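Local coordinates for ribosome inactivating type 1 protein (Iris hollandica, PDB 3MVG) that belongs to the type 1 ribosome-inactivating proteins, single-chain plant proteins with a fold of a mixed beta-sheet packed with helices, at residues F82-D87 / Q93-N98; I122-N127 / L155-S160. All blocks are in the same frame, centred on the assembly; numbering follows the deposited sequence. Where two conformers were deposited one is given.

Contact 1: residues F82-D87 / Q93-N98. Unlike the reference sequence in segment 82-87: Ser86 (reference Ala).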
loop_
_atom_site.group_PDB
_atom_site.type_symbol
_atom_site.label_atom_id
_atom_site.label_comp_id
_atom_site.label_asym_id
_atom_site.label_seq_id
_atom_site.Cartn_x
_atom_site.Cartn_y
_atom_site.Cartn_z
ATOM N N PHE A 82 11.647 26.125 19.603
ATOM C CA PHE A 82 10.475 25.254 19.600
ATOM C C PHE A 82 9.180 26.060 19.587
ATOM O O PHE A 82 9.095 27.175 20.141
ATOM C CB PHE A 82 10.498 24.283 20.785
ATOM C CG PHE A 82 11.398 23.095 20.584
ATOM C CD1 PHE A 82 12.753 23.166 20.907
ATOM C CD2 PHE A 82 10.887 21.887 20.099
ATOM C CE1 PHE A 82 13.590 22.061 20.734
ATOM C CE2 PHE A 82 11.725 20.779 19.929
ATOM C CZ PHE A 82 13.071 20.866 20.248
ATOM N N TYR A 83 8.181 25.470 18.935
ATOM C CA TYR A 83 6.850 26.007 18.761
ATOM C C TYR A 83 5.896 24.949 19.270
ATOM O O TYR A 83 5.901 23.808 18.800
ATOM C CB TYR A 83 6.612 26.316 17.276
ATOM C CG TYR A 83 7.531 27.418 16.799
ATOM C CD1 TYR A 83 8.803 27.139 16.291
ATOM C CD2 TYR A 83 7.157 28.748 16.934
ATOM C CE1 TYR A 83 9.667 28.170 15.898
ATOM C CE2 TYR A 83 8.009 29.783 16.549
ATOM C CZ TYR A 83 9.260 29.487 16.034
ATOM O OH TYR A 83 10.098 30.519 15.653
ATOM N N LEU A 84 5.088 25.324 20.255
ATOM C CA LEU A 84 4.198 24.391 20.942
ATOM C C LEU A 84 2.771 24.600 20.520
ATOM O O LEU A 84 2.304 25.737 20.433
ATOM C CB LEU A 84 4.282 24.597 22.459
ATOM C CG LEU A 84 5.352 23.886 23.290
ATOM C CD1 LEU A 84 6.706 23.722 22.609
ATOM C CD2 LEU A 84 5.498 24.612 24.627
ATOM N N LEU A 85 2.050 23.513 20.285
ATOM C CA LEU A 85 0.600 23.623 20.156
ATOM C C LEU A 85 0.036 24.120 21.498
ATOM O O LEU A 85 0.674 23.965 22.553
ATOM C CB LEU A 85 -0.034 22.303 19.704
ATOM C CG LEU A 85 0.339 21.880 18.277
ATOM C CD1 LEU A 85 -0.066 20.433 18.047
ATOM C CD2 LEU A 85 -0.286 22.784 17.220
ATOM N N SER A 86 -1.142 24.739 21.458
ATOM C CA SER A 86 -1.644 25.461 22.632
ATOM C C SER A 86 -1.840 24.578 23.868
ATOM O O SER A 86 -1.710 25.056 24.999
ATOM C CB SER A 86 -2.933 26.214 22.299
ATOM O OG SER A 86 -4.014 25.318 22.116
ATOM N N ASP A 87 -2.119 23.295 23.646
ATOM C CA ASP A 87 -2.362 22.359 24.744
ATOM C C ASP A 87 -1.138 21.573 25.219
ATOM O O ASP A 87 -1.231 20.790 26.159
ATOM C CB ASP A 87 -3.543 21.420 24.429
ATOM C CG ASP A 87 -3.422 20.700 23.080
ATOM O OD1 ASP A 87 -2.551 21.022 22.241
ATOM O OD2 ASP A 87 -4.261 19.806 22.843
ATOM N N GLN A 93 13.374 21.366 29.659
ATOM C CA GLN A 93 14.397 20.360 29.328
ATOM C C GLN A 93 14.353 19.919 27.870
ATOM O O GLN A 93 15.378 19.542 27.301
ATOM C CB GLN A 93 14.280 19.140 30.243
ATOM N N VAL A 94 13.166 19.950 27.276
ATOM C CA VAL A 94 12.999 19.518 25.898
ATOM C C VAL A 94 12.884 20.718 24.960
ATOM O O VAL A 94 13.544 20.761 23.925
ATOM C CB VAL A 94 11.785 18.569 25.745
ATOM C CG1 VAL A 94 11.596 18.143 24.284
ATOM C CG2 VAL A 94 11.959 17.342 26.635
ATOM N N TYR A 95 12.071 21.696 25.343
ATOM C CA TYR A 95 11.686 22.788 24.449
ATOM C C TYR A 95 12.500 24.070 24.618
ATOM O O TYR A 95 12.284 25.040 23.887
ATOM C CB TYR A 95 10.199 23.112 24.616
ATOM C CG TYR A 95 9.279 21.938 24.395
ATOM C CD1 TYR A 95 8.274 21.638 25.309
ATOM C CD2 TYR A 95 9.409 21.130 23.264
ATOM C CE1 TYR A 95 7.423 20.566 25.114
ATOM C CE2 TYR A 95 8.568 20.050 23.058
ATOM C CZ TYR A 95 7.576 19.775 23.984
ATOM O OH TYR A 95 6.736 18.710 23.782
ATOM N N GLY A 96 13.420 24.086 25.579
ATOM C CA GLY A 96 14.175 25.296 25.882
ATOM C C GLY A 96 13.408 26.225 26.803
ATOM O O GLY A 96 12.275 25.939 27.207
ATOM N N ASN A 97 14.036 27.346 27.137
ATOM C CA ASN A 97 13.476 28.269 28.114
ATOM C C ASN A 97 12.429 29.228 27.568
ATOM O O ASN A 97 11.569 29.703 28.317
ATOM C CB ASN A 97 14.595 29.050 28.812
ATOM C CG ASN A 97 15.469 28.165 29.678
ATOM O OD1 ASN A 97 15.028 27.125 30.163
ATOM N ND2 ASN A 97 16.717 28.572 29.875
ATOM N N ASN A 98 12.500 29.492 26.263
ATOM C CA ASN A 98 11.600 30.441 25.611
ATOM C C ASN A 98 10.958 29.931 24.315
ATOM O O ASN A 98 11.072 30.590 23.280
ATOM C CB ASN A 98 12.335 31.754 25.317
ATOM C CG ASN A 98 12.593 32.576 26.562
ATOM O OD1 ASN A 98 11.853 33.511 26.864
ATOM N ND2 ASN A 98 13.646 32.232 27.293
HETATM O O HOH W 1 12.785 26.959 22.157
#
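Leu84 and Phe82, both on strand 81-84, meet the Tyr95 ring in quite different ways. The CD1 methyl of Leu84 lies over one face of that ring, 3.7 Å from the centroid and 15° off the normal, in a CH-pi contact. Phe82 instead reaches the rim: its CD2 is 3.6 Å from Tyr95 CD2, near the tyrosine plane. The two rings are oblique, with planes at 59°, so neither a stack nor an edge-to-face pair forms. Phe82 in turn offers a face to the helix backbone, where Tyr95 CA sits 4.2 Å from the phenyl centroid. Further along the ring, Phe82 CE1 comes within 3.4 Å of Val94 O. Val94 CB lies over the Tyr95 face opposite Leu84, toward its rim. With CG anti to its carbonyl carbon (chi1 -56°), Tyr95 presents a face to Leu84 and an edge to Phe82.

Backbone polar groups are joined through water 1, which accepts from Phe82 N at 2.9 Å and donates to Tyr95 O at 2.6 Å, lying in the plane of the Phe82 ring at its edge. Gly96, the first residue past the helix, has a positive phi. All this is the first half of a beta-alpha-beta unit, strand 81-84, helix 92-95, strand 100-101; Val65 of strand 61-67 touches both aromatic side chains. Direct contacts between strand and helix are thus van der Waals and CH-pi, with the Phe82 ring also packed on the carbonyl oxygens of Val94 and Tyr95, while the backbone polar link runs through a single water.

Contact 2: residues I122-N127 / L155-S160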
loop_
_atom_site.group_PDB
_atom_site.type_symbol
_atom_site.label_atom_id
_atom_site.label_comp_id
_atom_site.label_asym_id
_atom_site.label_seq_id
_atom_site.Cartn_x
_atom_site.Cartn_y
_atom_site.Cartn_z
ATOM N N ILE A 122 -6.473 20.555 0.252
ATOM C CA ILE A 122 -5.029 20.740 0.415
ATOM C C ILE A 122 -4.279 19.571 -0.217
ATOM O O ILE A 122 -4.448 18.420 0.189
ATOM C CB ILE A 122 -4.652 20.900 1.907
ATOM C CG1 ILE A 122 -5.248 22.207 2.457
ATOM C CG2 ILE A 122 -3.126 20.832 2.101
ATOM C CD1 ILE A 122 -5.135 22.375 3.968
ATOM N N ASP A 123 -3.462 19.874 -1.227
ATOM C CA ASP A 123 -2.664 18.855 -1.930
ATOM C C ASP A 123 -1.706 18.146 -0.983
ATOM O O ASP A 123 -1.068 18.785 -0.145
ATOM C CB ASP A 123 -1.819 19.476 -3.054
ATOM C CG ASP A 123 -2.627 19.867 -4.277
ATOM O OD1 ASP A 123 -3.786 19.450 -4.418
ATOM O OD2 ASP A 123 -2.065 20.595 -5.122
ATOM N N LEU A 124 -1.619 16.829 -1.137
ATOM C CA LEU A 124 -0.652 16.003 -0.430
ATOM C C LEU A 124 0.249 15.288 -1.419
ATOM O O LEU A 124 -0.210 14.759 -2.436
ATOM C CB LEU A 124 -1.374 14.972 0.438
ATOM C CG LEU A 124 -2.289 15.520 1.535
ATOM C CD1 LEU A 124 -2.957 14.371 2.259
ATOM C CD2 LEU A 124 -1.530 16.400 2.535
ATOM N N GLY A 125 1.533 15.252 -1.099
ATOM C CA GLY A 125 2.548 14.627 -1.944
ATOM C C GLY A 125 3.895 15.119 -1.475
ATOM O O GLY A 125 3.978 15.858 -0.485
ATOM N N ILE A 126 4.952 14.741 -2.192
ATOM C CA ILE A 126 6.302 15.127 -1.793
ATOM C C ILE A 126 6.559 16.627 -1.960
ATOM O O ILE A 126 7.207 17.229 -1.110
ATOM C CB ILE A 126 7.368 14.210 -2.461
ATOM C CG1 ILE A 126 7.130 12.738 -2.078
ATOM C CG2 ILE A 126 8.804 14.666 -2.146
ATOM C CD1 ILE A 126 7.077 12.447 -0.580
ATOM N N ASN A 127 6.034 17.245 -3.012
ATOM C CA ASN A 127 6.186 18.694 -3.122
ATOM C C ASN A 127 5.455 19.460 -2.008
ATOM O O ASN A 127 6.050 20.338 -1.398
ATOM C CB ASN A 127 5.840 19.210 -4.520
ATOM C CG ASN A 127 6.969 19.004 -5.511
ATOM O OD1 ASN A 127 8.100 19.433 -5.275
ATOM N ND2 ASN A 127 6.666 18.352 -6.628
ATOM N N LEU A 155 1.865 18.037 7.135
ATOM C CA LEU A 155 2.858 17.197 7.821
ATOM C C LEU A 155 2.233 16.143 8.726
ATOM O O LEU A 155 2.690 15.007 8.747
ATOM C CB LEU A 155 3.856 18.055 8.593
ATOM C CG LEU A 155 4.699 18.960 7.692
ATOM C CD1 LEU A 155 5.611 19.852 8.512
ATOM C CD2 LEU A 155 5.491 18.184 6.635
ATOM N N ILE A 156 1.185 16.514 9.459
ATOM C CA ILE A 156 0.473 15.556 10.290
ATOM C C ILE A 156 -0.061 14.403 9.443
ATOM O O ILE A 156 0.087 13.231 9.806
ATOM C CB ILE A 156 -0.641 16.235 11.111
ATOM C CG1 ILE A 156 -0.011 17.096 12.214
ATOM C CG2 ILE A 156 -1.598 15.187 11.691
ATOM C CD1 ILE A 156 -0.951 18.115 12.844
ATOM N N GLN A 157 -0.657 14.713 8.305
ATOM C CA GLN A 157 -1.184 13.652 7.464
ATOM C C GLN A 157 -0.101 12.771 6.860
ATOM O O GLN A 157 -0.279 11.563 6.765
ATOM C CB GLN A 157 -2.106 14.204 6.393
ATOM C CG GLN A 157 -3.397 14.752 6.952
ATOM C CD GLN A 157 -4.301 15.237 5.862
ATOM O OE1 GLN A 157 -5.242 14.548 5.459
ATOM N NE2 GLN A 157 -4.004 16.416 5.342
ATOM N N LEU A 158 1.025 13.363 6.469
ATOM C CA LEU A 158 2.084 12.612 5.793
ATOM C C LEU A 158 3.067 11.934 6.736
ATOM O O LEU A 158 3.913 11.150 6.280
ATOM C CB LEU A 158 2.808 13.492 4.768
ATOM C CG LEU A 158 1.910 13.978 3.628
ATOM C CD1 LEU A 158 2.675 14.936 2.737
ATOM C CD2 LEU A 158 1.403 12.803 2.819
ATOM N N VAL A 159 2.954 12.208 8.035
ATOM C CA VAL A 159 3.797 11.569 9.039
ATOM C C VAL A 159 2.936 10.754 10.010
ATOM O O VAL A 159 3.060 9.533 10.054
ATOM C CB VAL A 159 4.681 12.606 9.785
ATOM C CG1 VAL A 159 5.446 11.945 10.904
ATOM C CG2 VAL A 159 5.640 13.283 8.803
ATOM N N SER A 160 2.056 11.414 10.767
ATOM C CA SER A 160 1.234 10.713 11.767
ATOM C C SER A 160 0.171 9.811 11.143
ATOM O O SER A 160 0.010 8.660 11.547
ATOM C CB SER A 160 0.559 11.712 12.701
ATOM O OG SER A 160 1.510 12.481 13.417
HETATM O O HOH W 2 -4.892 17.548 2.890
#
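The loop that leads into helix 126-138 packs here on helix 146-164, and Leu124 reaches across to it. Its two methyls rest against the amide end of Gln157: CD2 lies 3.7 Å from Gln157 NE2, and CD1 lies 3.9 Å from Gln157 OE1. The two side chains cross at about a right angle. Gln157 runs extended beyond CG (chi2 -178°), which carries its amide out to these methyls and on to water 2. That water accepts from Gln157 NE2 at 2.8 Å and donates to Ile122 O at 2.9 Å. With NE2 also bonded to Ile153 O one turn earlier and OE1 to Gln198 NE2, the buried amide is held at both of its polar atoms.

Gly125 occupies the N-cap position of helix 126-138, and Leu158 packs against this helix start. Leu158 CD1 approaches Gly125 O at 3.6 Å, whereas its CD2 is 4.3 Å from Leu124 CB. Gly125 N, buried by the same leucine, has no hydrogen-bonding partner in the model. Around residues 157-160 helix 146-164 widens into a pi-type turn, where the bonds from Val159 N to Leu155 O and from Ser160 N to Ile156 O are weak.

How the contacts relate
Contact 1 closes before contact 2 opens, so the two follow in series along the chain, within the same ribosome-inactivating protein fold. Their centres are 23 Å apart and their nearest atoms about 6 Å, without touching. Contact 1 sits toward the periphery, 19 Å from the chain centre, where a short helix crosses between neighbouring strands of the six-stranded mixed sheet; contact 2 lies 8 Å from that centre, between the lead-in to helix 126-138 and helix 146-164. Strand 72-78 links them: it touches Phe82, Leu84 and Tyr95 of contact 1, and also Ile156 and Ser160 on helix 146-164. That strand thus borders both the peripheral crossover and the central helix.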